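Local coordinates for putative type VI secretion protein (PDB 4PS2) that probably forms part of the contractile sheath of the type VI secretion system together with TssC, this chain being the C-terminal helical fragment of TssB, at residues 42-46 / 47-51; 64-67 / 68-72. One frame throughout, in Å; residues are numbered along the deposited sequence.

Contact 1: residues 42-46 / 47-51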
loop_
_atom_site.group_PDB
_atom_site.type_symbol
_atom_site.label_atom_id
_atom_site.label_comp_id
_atom_site.label_asym_id
_atom_site.label_seq_id
_atom_site.Cartn_x
_atom_site.Cartn_y
_atom_site.Cartn_z
ATOM N N ASN A 42 -15.488 -5.373 8.475
ATOM C CA ASN A 42 -16.689 -4.552 8.301
ATOM C C ASN A 42 -16.675 -3.220 9.082
ATOM O O ASN A 42 -17.740 -2.681 9.403
ATOM C CB ASN A 42 -17.945 -5.381 8.618
ATOM C CG ASN A 42 -18.702 -5.757 7.387
ATOM O OD1 ASN A 42 -19.513 -4.980 6.869
ATOM N ND2 ASN A 42 -18.413 -6.938 6.867
ATOM N N LEU A 43 -15.472 -2.657 9.328
ATOM C CA LEU A 43 -15.320 -1.415 10.086
ATOM C C LEU A 43 -15.600 -0.167 9.268
ATOM O O LEU A 43 -15.866 0.881 9.843
ATOM C CB LEU A 43 -13.961 -1.358 10.820
ATOM C CG LEU A 43 -13.800 -2.405 11.913
ATOM C CD1 LEU A 43 -12.361 -2.481 12.380
ATOM C CD2 LEU A 43 -14.757 -2.141 13.073
ATOM N N LEU A 44 -15.625 -0.293 7.927
ATOM C CA LEU A 44 -16.008 0.817 7.062
ATOM C C LEU A 44 -16.841 0.313 5.911
ATOM O O LEU A 44 -16.744 -0.863 5.564
ATOM C CB LEU A 44 -14.811 1.677 6.591
ATOM C CG LEU A 44 -13.494 0.986 6.328
ATOM C CD1 LEU A 44 -13.468 0.366 4.949
ATOM C CD2 LEU A 44 -12.366 1.944 6.499
ATOM N N ASP A 45 -17.685 1.180 5.336
ATOM C CA ASP A 45 -18.526 0.792 4.211
ATOM C C ASP A 45 -17.743 0.915 2.896
ATOM O O ASP A 45 -16.650 1.486 2.889
ATOM C CB ASP A 45 -19.836 1.606 4.192
ATOM C CG ASP A 45 -19.695 3.111 4.053
ATOM O OD1 ASP A 45 -18.552 3.598 3.951
ATOM O OD2 ASP A 45 -20.731 3.801 4.022
ATOM N N ASN A 46 -18.315 0.396 1.790
ATOM C CA ASN A 46 -17.702 0.391 0.466
ATOM C C ASN A 46 -17.336 1.769 -0.056
ATOM O O ASN A 46 -16.312 1.888 -0.717
ATOM C CB ASN A 46 -18.604 -0.318 -0.551
ATOM C CG ASN A 46 -18.700 -1.828 -0.426
ATOM O OD1 ASN A 46 -17.913 -2.505 0.251
ATOM N ND2 ASN A 46 -19.658 -2.395 -1.128
ATOM N N VAL A 47 -18.180 2.789 0.184
ATOM C CA VAL A 47 -17.916 4.158 -0.292
ATOM C C VAL A 47 -16.623 4.730 0.351
ATOM O O VAL A 47 -15.823 5.352 -0.355
ATOM C CB VAL A 47 -19.148 5.117 -0.184
ATOM C CG1 VAL A 47 -19.576 5.315 1.255
ATOM C CG2 VAL A 47 -18.876 6.480 -0.826
ATOM N N THR A 48 -16.442 4.532 1.680
ATOM C CA THR A 48 -15.248 5.006 2.400
ATOM C C THR A 48 -14.033 4.213 1.901
ATOM O O THR A 48 -13.007 4.808 1.593
ATOM C CB THR A 48 -15.402 4.839 3.923
ATOM O OG1 THR A 48 -16.613 5.467 4.336
ATOM C CG2 THR A 48 -14.199 5.438 4.726
ATOM N N PHE A 49 -14.169 2.881 1.809
ATOM C CA PHE A 49 -13.120 2.003 1.302
ATOM C C PHE A 49 -12.591 2.527 -0.040
ATOM O O PHE A 49 -11.378 2.666 -0.178
ATOM C CB PHE A 49 -13.637 0.545 1.129
ATOM C CG PHE A 49 -12.609 -0.349 0.464
ATOM C CD1 PHE A 49 -11.563 -0.894 1.196
ATOM C CD2 PHE A 49 -12.652 -0.585 -0.906
ATOM C CE1 PHE A 49 -10.588 -1.685 0.573
ATOM C CE2 PHE A 49 -11.650 -1.331 -1.535
ATOM C CZ PHE A 49 -10.629 -1.877 -0.791
ATOM N N ARG A 50 -13.493 2.783 -1.038
ATOM C CA ARG A 50 -13.058 3.244 -2.375
ATOM C C ARG A 50 -12.390 4.618 -2.328
ATOM O O ARG A 50 -11.473 4.851 -3.094
ATOM C CB ARG A 50 -14.206 3.267 -3.392
ATOM C CG ARG A 50 -14.653 1.869 -3.826
ATOM C CD ARG A 50 -15.670 1.885 -4.964
ATOM N NE ARG A 50 -16.878 2.652 -4.643
ATOM C CZ ARG A 50 -17.973 2.132 -4.102
ATOM N NH1 ARG A 50 -18.025 0.841 -3.796
ATOM N NH2 ARG A 50 -19.025 2.899 -3.852
ATOM N N LYS A 51 -12.858 5.519 -1.447
ATOM C CA LYS A 51 -12.290 6.865 -1.278
ATOM C C LYS A 51 -10.861 6.762 -0.718
ATOM O O LYS A 51 -9.945 7.446 -1.199
ATOM C CB LYS A 51 -13.196 7.671 -0.324
ATOM C CG LYS A 51 -12.683 9.079 0.027
ATOM C CD LYS A 51 -13.471 9.719 1.189
ATOM C CE LYS A 51 -13.009 9.270 2.558
ATOM N NZ LYS A 51 -13.964 9.666 3.627
#

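Contact 2: residues 64-67 / 68-72. With ZN (zinc ion), chain B.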
loop_
_atom_site.group_PDB
_atom_site.type_symbol
_atom_site.label_atom_id
_atom_site.label_comp_id
_atom_site.label_asym_id
_atom_site.label_seq_id
_atom_site.Cartn_x
_atom_site.Cartn_y
_atom_site.Cartn_z
ATOM N N GLN A 64 3.422 1.798 -11.368
ATOM C CA GLN A 64 2.101 1.341 -11.780
ATOM C C GLN A 64 2.002 -0.185 -11.559
ATOM O O GLN A 64 0.919 -0.700 -11.257
ATOM C CB GLN A 64 1.788 1.748 -13.238
ATOM C CG GLN A 64 0.355 1.404 -13.714
ATOM C CD GLN A 64 -0.736 2.012 -12.856
ATOM O OE1 GLN A 64 -0.726 3.210 -12.539
ATOM N NE2 GLN A 64 -1.722 1.203 -12.486
ATOM N N THR A 65 3.148 -0.890 -11.641
ATOM C CA THR A 65 3.212 -2.339 -11.400
ATOM C C THR A 65 2.777 -2.601 -9.962
ATOM O O THR A 65 1.928 -3.467 -9.743
ATOM C CB THR A 65 4.608 -2.895 -11.746
ATOM O OG1 THR A 65 4.907 -2.558 -13.096
ATOM C CG2 THR A 65 4.705 -4.418 -11.581
ATOM N N LEU A 66 3.315 -1.834 -8.988
ATOM C CA LEU A 66 2.889 -1.994 -7.598
ATOM C C LEU A 66 1.400 -1.646 -7.405
ATOM O O LEU A 66 0.709 -2.367 -6.692
ATOM C CB LEU A 66 3.740 -1.175 -6.626
ATOM C CG LEU A 66 3.341 -1.363 -5.153
ATOM C CD1 LEU A 66 3.990 -2.589 -4.553
ATOM C CD2 LEU A 66 3.641 -0.152 -4.348
ATOM N N ARG A 67 0.912 -0.541 -8.015
ATOM C CA ARG A 67 -0.505 -0.154 -7.900
ATOM C C ARG A 67 -1.422 -1.298 -8.326
ATOM O O ARG A 67 -2.382 -1.574 -7.614
ATOM C CB ARG A 67 -0.848 1.098 -8.724
ATOM C CG ARG A 67 -0.289 2.369 -8.179
ATOM C CD ARG A 67 -0.811 3.571 -8.988
ATOM N NE ARG A 67 -0.058 4.774 -8.635
ATOM C CZ ARG A 67 0.857 5.350 -9.404
ATOM N NH1 ARG A 67 1.082 4.899 -10.632
ATOM N NH2 ARG A 67 1.517 6.415 -8.972
ATOM N N ASP A 68 -1.092 -1.985 -9.455
ATOM C CA ASP A 68 -1.799 -3.140 -10.016
ATOM C C ASP A 68 -1.864 -4.327 -9.061
ATOM O O ASP A 68 -2.934 -4.904 -8.894
ATOM C CB ASP A 68 -1.174 -3.554 -11.366
ATOM C CG ASP A 68 -1.404 -2.546 -12.482
ATOM O OD1 ASP A 68 -2.402 -1.784 -12.407
ATOM O OD2 ASP A 68 -0.596 -2.523 -13.435
ATOM N N GLU A 69 -0.738 -4.669 -8.410
ATOM C CA GLU A 69 -0.633 -5.734 -7.403
ATOM C C GLU A 69 -1.464 -5.365 -6.166
ATOM O O GLU A 69 -2.092 -6.240 -5.567
ATOM C CB GLU A 69 0.833 -5.915 -6.982
ATOM C CG GLU A 69 1.707 -6.495 -8.088
ATOM C CD GLU A 69 3.168 -6.647 -7.717
ATOM O OE1 GLU A 69 3.562 -6.199 -6.615
ATOM O OE2 GLU A 69 3.922 -7.225 -8.531
ATOM N N LEU A 70 -1.498 -4.065 -5.806
ATOM C CA LEU A 70 -2.313 -3.584 -4.677
ATOM C C LEU A 70 -3.818 -3.672 -4.977
ATOM O O LEU A 70 -4.575 -4.217 -4.160
ATOM C CB LEU A 70 -1.863 -2.194 -4.189
ATOM C CG LEU A 70 -0.465 -2.150 -3.537
ATOM C CD1 LEU A 70 -0.024 -0.718 -3.246
ATOM C CD2 LEU A 70 -0.398 -2.960 -2.255
ATOM N N ARG A 71 -4.234 -3.227 -6.184
ATOM C CA ARG A 71 -5.632 -3.293 -6.649
ATOM C C ARG A 71 -6.109 -4.741 -6.819
ATOM O O ARG A 71 -7.291 -5.005 -6.634
ATOM C CB ARG A 71 -5.847 -2.526 -7.963
ATOM C CG ARG A 71 -5.637 -1.030 -7.885
ATOM C CD ARG A 71 -5.926 -0.338 -9.213
ATOM N NE ARG A 71 -7.235 0.314 -9.198
ATOM C CZ ARG A 71 -7.429 1.608 -8.969
ATOM N NH1 ARG A 71 -6.396 2.419 -8.770
ATOM N NH2 ARG A 71 -8.656 2.107 -8.952
ATOM N N ALA A 72 -5.189 -5.683 -7.136
ATOM C CA ALA A 72 -5.505 -7.111 -7.286
ATOM C C ALA A 72 -5.873 -7.782 -5.960
ATOM O O ALA A 72 -6.445 -8.868 -5.956
ATOM C CB ALA A 72 -4.346 -7.838 -7.944
HETATM ZN ZN ZN B . 5.619 -8.021 -7.706
HETATM O O HOH W 1 -4.257 2.325 -10.675
#

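Contact 1: residues 42-46 / 47-51
An N-cap opens helix 46-57, and Asp45 is the residue that makes it. Its OD1 takes two bonds from Thr48. The hydroxyl OG1 of Thr48 donates to Asp45 OD1 at 2.7 Å, meeting that oxygen nearly in line with its C-O bond. The bond from the amide is longer and comes from above the carboxylate plane, with Thr48 N 3.2 Å from Asp45 OD1. The two side chains cross at about a right angle. Asp45 CG sits between its own backbone N and carbonyl carbon (chi1 61°), which turns the carboxylate back over the first turn. Thr48 OG1 lies beside its own N, so hydroxyl and amide can grip the same oxygen. Val47 runs alongside Asp45 and points the same way, its CG1 3.4 Å from Asp45 OD2. The negative charge here probably also interacts favourably with the helix dipole.

Behind the cap the helical bonds begin. Phe49 N donates to Asp45 O at 3.0 Å, and Arg50 N to Asn46 O at 3.0 Å. Leu44 reaches the helix from the loop, its CD1 3.8 Å from Phe49 CB. The Phe49 ring leads on to Leu35 and Leu39 of helix 16-40. The Arg50 chain folds back, bringing the rim of one guanidinium face over Asn46 O, with NH1 3.5 Å from Asn46 CB. Arg50 NH1 also makes a weak hydrogen bond to Ala78 O near the C-terminus. A serine in place of Arg50 takes the guanidinium away from Asn46 and would probably leave Ala78 O without this weak partner, though the backbone bond to Asn46 O would remain. Asp at the N-cap with Thr three residues on is a classic helix start, here following the Schellman motif at Asn42 that closes helix 16-40.

Contact 2: residues 64-67 / 68-72
Gln64 meets Asp68 one turn further along helix 64-71. Its chain bends at chi2 (57°), which swings the amide onward along the helix to Asp68. Gln64 NE2 donates to Asp68 OD1 at 3.1 Å. The acceptor lies in the Gln64 amide plane, but the donor approaches from above the carboxylate, and the two planes are 58° apart. The other end of the amide is also used: Arg67 NH1 donates to Gln64 OE1 at 3.1 Å, from above the carbonyl plane. Gln64 is thus held at both ends, which probably fixes its amide flip. A water weakly links Gln64 NE2 and Arg71 NH1.

Thr65 O accepts from Glu69 N at 3.2 Å. The Glu69 side chain runs out past Thr65 in an extended form, and its OE2 binds the zinc ion at 2.0 Å. Glu69 OE1 is 3.0 Å from the zinc, well beyond that bond.

Leu66 CD2 packs on Leu70 CD1 at 3.9 Å, the two side chains meeting at a slant. Leu66 O accepts from Leu70 N.

Arg67 O accepts from Arg71 N at 2.9 Å, and Arg71 CG packs against the same oxygen. The Arg67 guanidinium also bonds Leu57 O and Asp59 O, while Arg71 NH2 forms a salt bridge with Glu54.

Leu66 touches Arg25 of helix 16-40, and Leu70 rests on Ala28 and Met32 of the same helix. Leu70 and Arg71 also touch Leu57, which brings helix 46-57 against this short helix.

Contact 1 is a surface contact at the start of helix 46-57, its centre about 16 Å from the centre of the chain. Contact 2 lies on helix 64-71, its centre about 9 Å from that of the chain, and is partly buried. Their own centres are about 19 Å apart, and they do not touch. Both pack apolar side chains on helix 16-40: Phe49 in contact 1, Leu66 and Leu70 in contact 2. The polar chemistry differs with position. In 42-46/47-51 a carboxylate caps backbone and hydroxyl donors at a helix end. In 64-67/68-72 side chains bond within a helix, arginines reach helix 46-57 and the loop after it, and a glutamate holds zinc.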